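Side-chain contacts in amphiphysin (Drosophila melanogaster, PDB 1URU), which probably senses or stabilises membrane curvature in endocytosis through its dimeric, coiled-coil BAR domain: residues Phe60-Tyr63 with Ile64-Arg68; Phe109-Leu113 with Gly114-Leu118; Ile143-Asp146 with Gly147-Ser151; Leu168-Gly171 with Arg172-Leu175. All coordinates share one frame; numbering follows the deposited sequence.

Overall arrangement
The four contacts form two pairs on the long helices of one BAR-domain subunit and, for contact 4, the loop leading into the last of them. Contacts 1 and 2, with centres about 10 Å apart, meet where helices 35-84 and 92-156 pack together: Ile64 CD1 lies 3.4 Å from Leu113 CB, and Val67 CG1 lies 3.5 Å from Phe109 CE2. Contacts 3 and 4, with centres about 12 Å apart, lie far out toward one end of the bundle, where Leu175 CD1 rests 3.7 Å from Gln148 C, one of the points where helices 92-156 and 172-239 pack. Contacts 2 and 3 share helix 92-156, yet their centres are about 51 Å apart. The inner pair is richer in buried apolar residues.

Contact 1 of 4, residues Phe60-Tyr63 with Ile64-Arg68; sequences FNNY and IRCVR
Val67 N donates to Tyr63 O at 2.8 Å, the shortest hydrogen bond between 60-63 and 64-68 and one of the i to i+4 bonds of helix 35-84. The same spacing brings the two side chains together. Tyr63 has CG anti to its backbone N (chi1 -177°), which leans the ring along the helix toward Val67. Val67 CG2 then sits 3.7 Å from the centroid of the Tyr63 ring and only 8° off its normal, a CH-pi contact over the middle of one face. A beta-branched residue suits this place, since a methyl fixed directly on CB reaches the ring without further torsions. Three residues earlier, nearly one turn back, the pattern recurs less squarely: Ile64 CG1 stands 4.2 Å from the centroid of the Phe60 ring, 27° off the normal, while Ile64 CD1 approaches Phe60 CE2 at 3.4 Å. On the more polar flank Arg65 NH2 makes a weak hydrogen bond to Asn62 OD1 at 3.4 Å, with amide and guanidinium well away from coplanar. Phe60 and Tyr63 also pack on Leu77 of the second subunit, and Tyr63 OH makes a weak hydrogen bond to Glu215. Replacing Tyr63 by an alanine would probably leave Val67 CG2 without the ring it packs on and Glu215 without its hydroxyl mate. Aromatic faces thus pair with aliphatic branches on the buried side, amide and guanidinium lie on the more solvent-accessible side, and one helix can serve both the subunit core and the dimer interface.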
loop_
_atom_site.group_PDB
_atom_site.type_symbol
_atom_site.label_atom_id
_atom_site.label_comp_id
_atom_site.label_asym_id
_atom_site.label_seq_id
_atom_site.Cartn_x
_atom_site.Cartn_y
_atom_site.Cartn_z
ATOM N N PHE A 60 -5.278 7.998 -9.300
ATOM C CA PHE A 60 -3.855 7.778 -9.379
ATOM C C PHE A 60 -3.163 8.458 -8.198
ATOM O O PHE A 60 -2.184 7.958 -7.676
ATOM C CB PHE A 60 -3.275 8.272 -10.718
ATOM C CG PHE A 60 -1.853 7.912 -10.887
ATOM C CD1 PHE A 60 -1.495 6.600 -11.075
ATOM C CD2 PHE A 60 -0.866 8.851 -10.731
ATOM C CE1 PHE A 60 -0.159 6.234 -11.192
ATOM C CE2 PHE A 60 0.479 8.500 -10.832
ATOM C CZ PHE A 60 0.833 7.188 -11.055
ATOM N N ASN A 61 -3.672 9.606 -7.782
ATOM C CA ASN A 61 -3.132 10.278 -6.608
ATOM C C ASN A 61 -3.425 9.472 -5.343
ATOM O O ASN A 61 -2.635 9.456 -4.413
ATOM C CB ASN A 61 -3.653 11.724 -6.485
ATOM C CG ASN A 61 -2.810 12.715 -7.279
ATOM O OD1 ASN A 61 -3.331 13.590 -7.957
ATOM N ND2 ASN A 61 -1.503 12.579 -7.200
ATOM N N ASN A 62 -4.560 8.794 -5.337
ATOM C CA ASN A 62 -4.911 7.907 -4.243
ATOM C C ASN A 62 -3.955 6.703 -4.239
ATOM O O ASN A 62 -3.486 6.301 -3.197
ATOM C CB ASN A 62 -6.380 7.484 -4.350
ATOM C CG ASN A 62 -6.801 6.572 -3.219
ATOM O OD1 ASN A 62 -6.702 6.943 -2.047
ATOM N ND2 ASN A 62 -7.244 5.365 -3.555
ATOM N N TYR A 63 -3.630 6.190 -5.429
ATOM C CA TYR A 63 -2.713 5.066 -5.591
ATOM C C TYR A 63 -1.329 5.414 -5.095
ATOM O O TYR A 63 -0.705 4.630 -4.407
ATOM C CB TYR A 63 -2.630 4.683 -7.046
ATOM C CG TYR A 63 -1.771 3.488 -7.355
ATOM C CD1 TYR A 63 -2.103 2.232 -6.872
ATOM C CD2 TYR A 63 -0.643 3.602 -8.169
ATOM C CE1 TYR A 63 -1.336 1.105 -7.175
ATOM C CE2 TYR A 63 0.143 2.477 -8.479
ATOM C CZ TYR A 63 -0.230 1.231 -7.981
ATOM O OH TYR A 63 0.500 0.126 -8.269
ATOM N N ILE A 64 -0.858 6.603 -5.419
ATOM C CA ILE A 64 0.490 6.990 -5.041
ATOM C C ILE A 64 0.667 7.013 -3.519
ATOM O O ILE A 64 1.603 6.425 -2.997
ATOM C CB ILE A 64 0.836 8.373 -5.573
ATOM C CG1 ILE A 64 0.731 8.414 -7.096
ATOM C CG2 ILE A 64 2.220 8.794 -5.040
ATOM C CD1 ILE A 64 2.033 8.601 -7.795
ATOM N N ARG A 65 -0.191 7.721 -2.799
ATOM C CA ARG A 65 -0.018 7.728 -1.352
ATOM C C ARG A 65 -0.286 6.339 -0.754
ATOM O O ARG A 65 0.288 5.989 0.262
ATOM C CB ARG A 65 -0.821 8.850 -0.657
ATOM C CG ARG A 65 -2.296 8.731 -0.718
ATOM C CD ARG A 65 -3.038 9.196 0.554
ATOM N NE ARG A 65 -4.331 8.505 0.584
ATOM C CZ ARG A 65 -4.661 7.517 1.394
ATOM N NH1 ARG A 65 -3.834 7.095 2.358
ATOM N NH2 ARG A 65 -5.853 6.958 1.250
ATOM N N CYS A 66 -1.116 5.524 -1.388
ATOM C CA CYS A 66 -1.291 4.183 -0.872
ATOM C C CYS A 66 -0.020 3.359 -1.053
ATOM O O CYS A 66 0.322 2.554 -0.193
ATOM C CB CYS A 66 -2.527 3.513 -1.457
ATOM S SG CYS A 66 -4.017 4.150 -0.642
ATOM N N VAL A 67 0.684 3.613 -2.151
ATOM C CA VAL A 67 1.976 3.011 -2.461
ATOM C C VAL A 67 3.057 3.491 -1.481
ATOM O O VAL A 67 3.784 2.683 -0.902
ATOM C CB VAL A 67 2.442 3.396 -3.916
ATOM C CG1 VAL A 67 3.862 2.963 -4.141
ATOM C CG2 VAL A 67 1.493 2.829 -5.010
ATOM N N ARG A 68 3.180 4.811 -1.356
ATOM C CA ARG A 68 4.099 5.461 -0.439
ATOM C C ARG A 68 3.972 4.826 0.939
ATOM O O ARG A 68 4.961 4.381 1.512
ATOM C CB ARG A 68 3.821 6.977 -0.360
ATOM C CG ARG A 68 4.858 7.844 -1.078
ATOM C CD ARG A 68 4.339 9.174 -1.675
ATOM N NE ARG A 68 4.935 9.416 -2.998
ATOM C CZ ARG A 68 5.008 10.604 -3.630
ATOM N NH1 ARG A 68 4.524 11.713 -3.070
ATOM N NH2 ARG A 68 5.590 10.682 -4.832
#

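Contact 2 of 4, residues Phe109-Leu113 with Gly114-Leu118; sequences FAHKL and GDQVL
Helix 92-156 widens into a pi-type turn here, where residues 109-113 meet 114-118. The mark of it is Val117 N reaching back five residues to Lys112 O at 3.0 Å, nearly in line with the carbonyl bond; Leu118 N makes a similar but weak bond to Leu113 O. Just before, Gly114 N still bonds to Ala110 O at 3.3 Å, from well above the carbonyl plane. The axes of the two short segments differ in direction by 43°. On the outer flank His111 and Asp115 lie side by side and point the same way, with ring and carboxylate planes 87° apart. Asp115 CB is over one face of the imidazole, and Asp115 OD1 comes within 3.5 Å of His111 CE1. Gln116, bent at chi2 (69°), folds back so that OE1 lies 3.7 Å from His111 CD2 and 4.0 Å from Lys112 CG. The inner flank is aliphatic: Leu113 CD2 and Val117 CG2 are 4.3 Å apart. Leu113 packs on Ile64 and Leu211, Val117 on Phe60, and the Phe109 ring stacks with Phe218. Branched hydrocarbons suit this side, which faces the other two helices of the subunit. The polar side chains lie close without a side-chain hydrogen bond across the two segments; a nearby carboxylate might slightly favour the protonated imidazole.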
loop_
_atom_site.group_PDB
_atom_site.type_symbol
_atom_site.label_atom_id
_atom_site.label_comp_id
_atom_site.label_asym_id
_atom_site.label_seq_id
_atom_site.Cartn_x
_atom_site.Cartn_y
_atom_site.Cartn_z
ATOM N N PHE A 109 10.239 3.030 -7.968
ATOM C CA PHE A 109 8.809 2.850 -8.179
ATOM C C PHE A 109 8.056 4.109 -7.777
ATOM O O PHE A 109 7.389 4.708 -8.601
ATOM C CB PHE A 109 8.319 1.612 -7.406
ATOM C CG PHE A 109 6.865 1.261 -7.636
ATOM C CD1 PHE A 109 6.359 1.093 -8.919
ATOM C CD2 PHE A 109 5.999 1.085 -6.553
ATOM C CE1 PHE A 109 5.002 0.768 -9.121
ATOM C CE2 PHE A 109 4.665 0.759 -6.740
ATOM C CZ PHE A 109 4.160 0.605 -8.016
ATOM N N ALA A 110 8.216 4.554 -6.541
ATOM C CA ALA A 110 7.456 5.714 -6.047
ATOM C C ALA A 110 7.891 7.049 -6.681
ATOM O O ALA A 110 7.095 7.984 -6.742
ATOM C CB ALA A 110 7.535 5.802 -4.515
ATOM N N HIS A 111 9.148 7.134 -7.122
ATOM C CA HIS A 111 9.689 8.323 -7.801
ATOM C C HIS A 111 9.069 8.364 -9.187
ATOM O O HIS A 111 8.454 9.364 -9.585
ATOM C CB HIS A 111 11.245 8.280 -7.838
ATOM C CG HIS A 111 11.900 9.235 -8.811
ATOM N ND1 HIS A 111 12.093 10.579 -8.546
ATOM C CD2 HIS A 111 12.461 9.014 -10.027
ATOM C CE1 HIS A 111 12.721 11.145 -9.567
ATOM N NE2 HIS A 111 12.951 10.218 -10.479
ATOM N N LYS A 112 9.203 7.249 -9.895
ATOM C CA LYS A 112 8.690 7.123 -11.240
ATOM C C LYS A 112 7.172 7.383 -11.282
ATOM O O LYS A 112 6.687 7.961 -12.248
ATOM C CB LYS A 112 9.030 5.749 -11.809
ATOM C CG LYS A 112 10.519 5.460 -12.043
ATOM C CD LYS A 112 10.661 4.096 -12.711
ATOM C CE LYS A 112 12.103 3.606 -12.908
ATOM N NZ LYS A 112 12.209 2.090 -12.662
ATOM N N LEU A 113 6.429 6.997 -10.238
ATOM C CA LEU A 113 4.973 7.193 -10.230
ATOM C C LEU A 113 4.641 8.674 -10.057
ATOM O O LEU A 113 3.881 9.234 -10.832
ATOM C CB LEU A 113 4.268 6.373 -9.129
ATOM C CG LEU A 113 4.178 4.851 -9.206
ATOM C CD1 LEU A 113 3.466 4.343 -8.008
ATOM C CD2 LEU A 113 3.473 4.379 -10.441
ATOM N N GLY A 114 5.215 9.308 -9.039
ATOM C CA GLY A 114 4.936 10.704 -8.740
ATOM C C GLY A 114 5.616 11.732 -9.625
ATOM O O GLY A 114 5.358 12.938 -9.470
ATOM N N ASP A 115 6.473 11.272 -10.539
ATOM C CA ASP A 115 7.240 12.154 -11.403
ATOM C C ASP A 115 6.963 11.840 -12.868
ATOM O O ASP A 115 6.212 12.563 -13.516
ATOM C CB ASP A 115 8.738 12.053 -11.093
ATOM C CG ASP A 115 9.588 12.945 -11.982
ATOM O OD1 ASP A 115 10.812 13.051 -11.743
ATOM O OD2 ASP A 115 9.124 13.584 -12.939
ATOM N N GLN A 116 7.566 10.769 -13.388
ATOM C CA GLN A 116 7.392 10.389 -14.795
ATOM C C GLN A 116 5.914 10.151 -15.178
ATOM O O GLN A 116 5.490 10.602 -16.223
ATOM C CB GLN A 116 8.244 9.155 -15.143
ATOM C CG GLN A 116 9.701 9.446 -15.505
ATOM C CD GLN A 116 10.543 9.937 -14.313
ATOM O OE1 GLN A 116 10.772 9.205 -13.349
ATOM N NE2 GLN A 116 10.990 11.186 -14.381
ATOM N N VAL A 117 5.129 9.478 -14.331
ATOM C CA VAL A 117 3.746 9.134 -14.678
ATOM C C VAL A 117 2.804 10.256 -14.336
ATOM O O VAL A 117 1.914 10.577 -15.120
ATOM C CB VAL A 117 3.187 7.895 -13.934
ATOM C CG1 VAL A 117 1.833 7.517 -14.517
ATOM C CG2 VAL A 117 4.112 6.710 -14.008
ATOM N N LEU A 118 2.997 10.836 -13.153
ATOM C CA LEU A 118 2.034 11.764 -12.569
ATOM C C LEU A 118 2.026 13.101 -13.254
ATOM O O LEU A 118 0.947 13.600 -13.526
ATOM C CB LEU A 118 2.282 11.977 -11.072
ATOM C CG LEU A 118 1.453 13.086 -10.411
ATOM C CD1 LEU A 118 -0.023 12.722 -10.369
ATOM C CD2 LEU A 118 1.948 13.357 -9.021
#

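Contact 3 of 4, residues Ile143-Asp146 with Gly147-Ser151; sequences IDYD and GQRHS
Tyr145 O receives two backbone donors from the following turn, Arg149 N at 3.0 Å and, weakly, Gln148 N at 3.2 Å. Beside it His150 N bonds to Asp146 O at 3.1 Å, so 143-146 and 147-151 are joined mainly by helical bonding. The polar side-chain approach is that of Asp144 and Gln148. Gln148 CG lies anti to its carbonyl carbon (chi1 -72°) and the chain runs on extended, bringing NE2 to 3.4 Å from Asp144 OD1 and 3.5 Å from OD2, with carboxylate and amide planes 58° apart. The apolar approach pairs Tyr145 CE1 with Arg149 CG at 3.8 Å. These two side chains run alongside, the ring and the guanidinium 75° apart. Asp146 OD1 and Arg149 NE stay 6.6 Å apart, too far for a salt bridge; any attraction is likely to be weak at this exposed surface. A leucine in place of Gln148 would probably leave the Asp144 carboxylate without the amide beside it. Residues with a hydrocarbon stem and a polar end suit this largely exposed stretch: the Arg149 stem packs on the tyrosine, and the Gln148 amide lies near a carboxylate. Inward, Tyr145 leans on Ala178 and Arg179, and Gln148 on Leu175 and Ala178, all on helix 172-239.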
loop_
_atom_site.group_PDB
_atom_site.type_symbol
_atom_site.label_atom_id
_atom_site.label_comp_id
_atom_site.label_asym_id
_atom_site.label_seq_id
_atom_site.Cartn_x
_atom_site.Cartn_y
_atom_site.Cartn_z
ATOM N N ILE A 143 -24.831 34.881 -26.652
ATOM C CA ILE A 143 -26.083 35.514 -26.164
ATOM C C ILE A 143 -26.034 37.063 -26.113
ATOM O O ILE A 143 -27.077 37.707 -25.979
ATOM C CB ILE A 143 -26.534 34.977 -24.769
ATOM C CG1 ILE A 143 -25.700 35.648 -23.654
ATOM C CG2 ILE A 143 -26.556 33.423 -24.757
ATOM C CD1 ILE A 143 -25.783 34.992 -22.291
ATOM N N ASP A 144 -24.835 37.644 -26.179
ATOM C CA ASP A 144 -24.662 39.090 -26.263
ATOM C C ASP A 144 -24.921 39.528 -27.709
ATOM O O ASP A 144 -25.540 40.566 -27.947
ATOM C CB ASP A 144 -23.245 39.474 -25.806
ATOM C CG ASP A 144 -22.994 40.994 -25.793
ATOM O OD1 ASP A 144 -21.956 41.421 -26.353
ATOM O OD2 ASP A 144 -23.753 41.833 -25.240
ATOM N N TYR A 145 -24.462 38.710 -28.658
ATOM C CA TYR A 145 -24.558 38.995 -30.094
ATOM C C TYR A 145 -25.981 38.827 -30.590
ATOM O O TYR A 145 -26.466 39.685 -31.319
ATOM C CB TYR A 145 -23.584 38.098 -30.870
ATOM C CG TYR A 145 -23.825 37.881 -32.363
ATOM C CD1 TYR A 145 -24.264 38.903 -33.203
ATOM C CD2 TYR A 145 -23.554 36.635 -32.942
ATOM C CE1 TYR A 145 -24.462 38.673 -34.583
ATOM C CE2 TYR A 145 -23.739 36.394 -34.306
ATOM C CZ TYR A 145 -24.191 37.412 -35.125
ATOM O OH TYR A 145 -24.357 37.156 -36.476
ATOM N N ASP A 146 -26.638 37.732 -30.206
ATOM C CA ASP A 146 -28.063 37.525 -30.497
ATOM C C ASP A 146 -28.889 38.570 -29.730
ATOM O O ASP A 146 -29.922 39.025 -30.212
ATOM C CB ASP A 146 -28.531 36.086 -30.143
ATOM C CG ASP A 146 -28.369 35.079 -31.315
ATOM O OD1 ASP A 146 -28.533 35.464 -32.498
ATOM O OD2 ASP A 146 -28.098 33.866 -31.145
ATOM N N GLY A 147 -28.409 38.970 -28.551
ATOM C CA GLY A 147 -29.082 39.971 -27.740
ATOM C C GLY A 147 -29.038 41.363 -28.350
ATOM O O GLY A 147 -29.775 42.246 -27.910
ATOM N N GLN A 148 -28.163 41.561 -29.342
ATOM C CA GLN A 148 -28.045 42.824 -30.083
ATOM C C GLN A 148 -28.624 42.749 -31.495
ATOM O O GLN A 148 -28.930 43.788 -32.073
ATOM C CB GLN A 148 -26.587 43.264 -30.159
ATOM C CG GLN A 148 -26.064 43.757 -28.844
ATOM C CD GLN A 148 -24.660 44.278 -28.951
ATOM O OE1 GLN A 148 -24.415 45.262 -29.645
ATOM N NE2 GLN A 148 -23.728 43.628 -28.263
ATOM N N ARG A 149 -28.746 41.534 -32.043
ATOM C CA ARG A 149 -29.452 41.291 -33.307
ATOM C C ARG A 149 -30.929 41.603 -33.111
ATOM O O ARG A 149 -31.516 42.348 -33.881
ATOM C CB ARG A 149 -29.309 39.835 -33.771
ATOM C CG ARG A 149 -28.155 39.583 -34.743
ATOM C CD ARG A 149 -28.569 39.195 -36.179
ATOM N NE ARG A 149 -27.879 40.002 -37.205
ATOM C CZ ARG A 149 -28.347 40.265 -38.438
ATOM N NH1 ARG A 149 -29.521 39.784 -38.861
ATOM N NH2 ARG A 149 -27.622 41.019 -39.264
ATOM N N HIS A 150 -31.517 40.993 -32.084
ATOM C CA HIS A 150 -32.851 41.352 -31.576
ATOM C C HIS A 150 -32.946 42.877 -31.312
ATOM O O HIS A 150 -33.710 43.568 -31.992
ATOM C CB HIS A 150 -33.182 40.477 -30.328
ATOM C CG HIS A 150 -34.195 41.061 -29.380
ATOM N ND1 HIS A 150 -35.211 41.908 -29.776
ATOM C CD2 HIS A 150 -34.354 40.887 -28.044
ATOM C CE1 HIS A 150 -35.933 42.253 -28.724
ATOM N NE2 HIS A 150 -35.436 41.646 -27.660
ATOM N N SER A 151 -32.155 43.391 -30.364
ATOM C CA SER A 151 -32.165 44.822 -29.992
ATOM C C SER A 151 -32.060 45.790 -31.187
ATOM O O SER A 151 -32.690 46.852 -31.176
ATOM C CB SER A 151 -31.037 45.115 -28.983
ATOM O OG SER A 151 -30.747 46.499 -28.890
#

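Contact 4 of 4, residues Leu168-Gly171 with Arg172-Leu175; sequences LTKG and REQL
Gly171, Arg172 and Lys170 are the residues most engaged where the loop 168-171 turns into helix 172-239. Gly171 holds the N-cap position and offers only its backbone: its carbonyl oxygen accepts Leu175 N at 3.1 Å and, weakly, Gln174 N at 3.2 Å, which closes the first turn. Glycine brings no side-chain oxygen to cap the amides here, although there would be room for a CB. Arg172 N makes a weak bond to Thr169 O at 3.3 Å, and its CB rests against that same oxygen. With CG anti to the backbone N (chi1 178°) and a bend at chi3, its long chain leads away from the loop. Lys170 meets Glu173 through its stem: Lys170 CB is 3.5 Å from Glu173 OE2, whereas Lys170 NZ stays 6.8 Å from that oxygen, too far for a salt bridge. Glu173 has CG anti to its carbonyl carbon and is extended beyond, which carries the carboxylate back over the loop. A negative charge in the first turn probably interacts favourably with the helix dipole, which may be why an acidic residue is tolerated there, although its carboxylate lies beside the Lys170 carbonyl oxygen without a bond to it. Around this junction the loop lies against helix 92-156: Thr169 packs on Phe152 and Leu155, Arg172 also meets Phe152, and Leu175 continues the packing against helix 92-156.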
loop_
_atom_site.group_PDB
_atom_site.type_symbol
_atom_site.label_atom_id
_atom_site.label_comp_id
_atom_site.label_asym_id
_atom_site.label_seq_id
_atom_site.Cartn_x
_atom_site.Cartn_y
_atom_site.Cartn_z
ATOM N N LEU A 168 -27.872 56.494 -33.254
ATOM C CA LEU A 168 -28.376 55.340 -32.491
ATOM C C LEU A 168 -28.290 54.033 -33.294
ATOM O O LEU A 168 -27.956 52.996 -32.730
ATOM C CB LEU A 168 -29.827 55.584 -31.983
ATOM C CG LEU A 168 -30.102 56.787 -31.039
ATOM C CD1 LEU A 168 -31.580 57.237 -31.047
ATOM C CD2 LEU A 168 -29.650 56.500 -29.595
ATOM N N THR A 169 -28.583 54.077 -34.597
ATOM C CA THR A 169 -28.378 52.905 -35.466
ATOM C C THR A 169 -26.935 52.777 -35.944
ATOM O O THR A 169 -26.654 51.944 -36.794
ATOM C CB THR A 169 -29.279 52.908 -36.729
ATOM O OG1 THR A 169 -28.962 54.041 -37.547
ATOM C CG2 THR A 169 -30.734 53.057 -36.394
ATOM N N LYS A 170 -26.030 53.609 -35.444
ATOM C CA LYS A 170 -24.612 53.334 -35.596
ATOM C C LYS A 170 -24.057 52.809 -34.259
ATOM O O LYS A 170 -22.932 53.094 -33.870
ATOM C CB LYS A 170 -23.891 54.560 -36.129
ATOM C CG LYS A 170 -24.516 55.101 -37.423
ATOM C CD LYS A 170 -24.008 56.508 -37.760
ATOM C CE LYS A 170 -25.166 57.480 -38.045
ATOM N NZ LYS A 170 -24.718 58.848 -38.427
ATOM N N GLY A 171 -24.915 52.077 -33.546
ATOM C CA GLY A 171 -24.520 50.962 -32.709
ATOM C C GLY A 171 -24.629 49.690 -33.555
ATOM O O GLY A 171 -24.507 48.573 -33.044
ATOM N N ARG A 172 -24.898 49.866 -34.855
ATOM C CA ARG A 172 -24.580 48.876 -35.892
ATOM C C ARG A 172 -23.085 48.532 -35.895
ATOM O O ARG A 172 -22.729 47.403 -36.204
ATOM C CB ARG A 172 -24.979 49.404 -37.283
ATOM C CG ARG A 172 -24.665 48.474 -38.473
ATOM C CD ARG A 172 -24.593 49.149 -39.863
ATOM N NE ARG A 172 -25.866 49.690 -40.365
ATOM C CZ ARG A 172 -26.989 48.989 -40.640
ATOM N NH1 ARG A 172 -27.071 47.674 -40.450
ATOM N NH2 ARG A 172 -28.064 49.628 -41.104
ATOM N N GLU A 173 -22.217 49.496 -35.569
ATOM C CA GLU A 173 -20.776 49.234 -35.477
ATOM C C GLU A 173 -20.485 48.318 -34.300
ATOM O O GLU A 173 -19.513 47.560 -34.312
ATOM C CB GLU A 173 -19.977 50.515 -35.259
ATOM C CG GLU A 173 -20.160 51.615 -36.297
ATOM C CD GLU A 173 -19.931 53.003 -35.696
ATOM O OE1 GLU A 173 -19.221 53.094 -34.652
ATOM O OE2 GLU A 173 -20.459 53.999 -36.256
ATOM N N GLN A 174 -21.325 48.437 -33.277
ATOM C CA GLN A 174 -21.194 47.688 -32.032
ATOM C C GLN A 174 -21.675 46.237 -32.187
ATOM O O GLN A 174 -21.134 45.325 -31.557
ATOM C CB GLN A 174 -21.989 48.405 -30.938
ATOM C CG GLN A 174 -21.402 48.335 -29.522
ATOM C CD GLN A 174 -22.433 48.734 -28.457
ATOM O OE1 GLN A 174 -22.351 48.289 -27.304
ATOM N NE2 GLN A 174 -23.407 49.566 -28.846
ATOM N N LEU A 175 -22.697 46.038 -33.016
ATOM C CA LEU A 175 -23.172 44.708 -33.405
ATOM C C LEU A 175 -22.101 43.949 -34.192
ATOM O O LEU A 175 -21.889 42.758 -33.975
ATOM C CB LEU A 175 -24.428 44.848 -34.268
ATOM C CG LEU A 175 -25.053 43.611 -34.912
ATOM C CD1 LEU A 175 -25.848 42.829 -33.874
ATOM C CD2 LEU A 175 -25.944 44.017 -36.068
#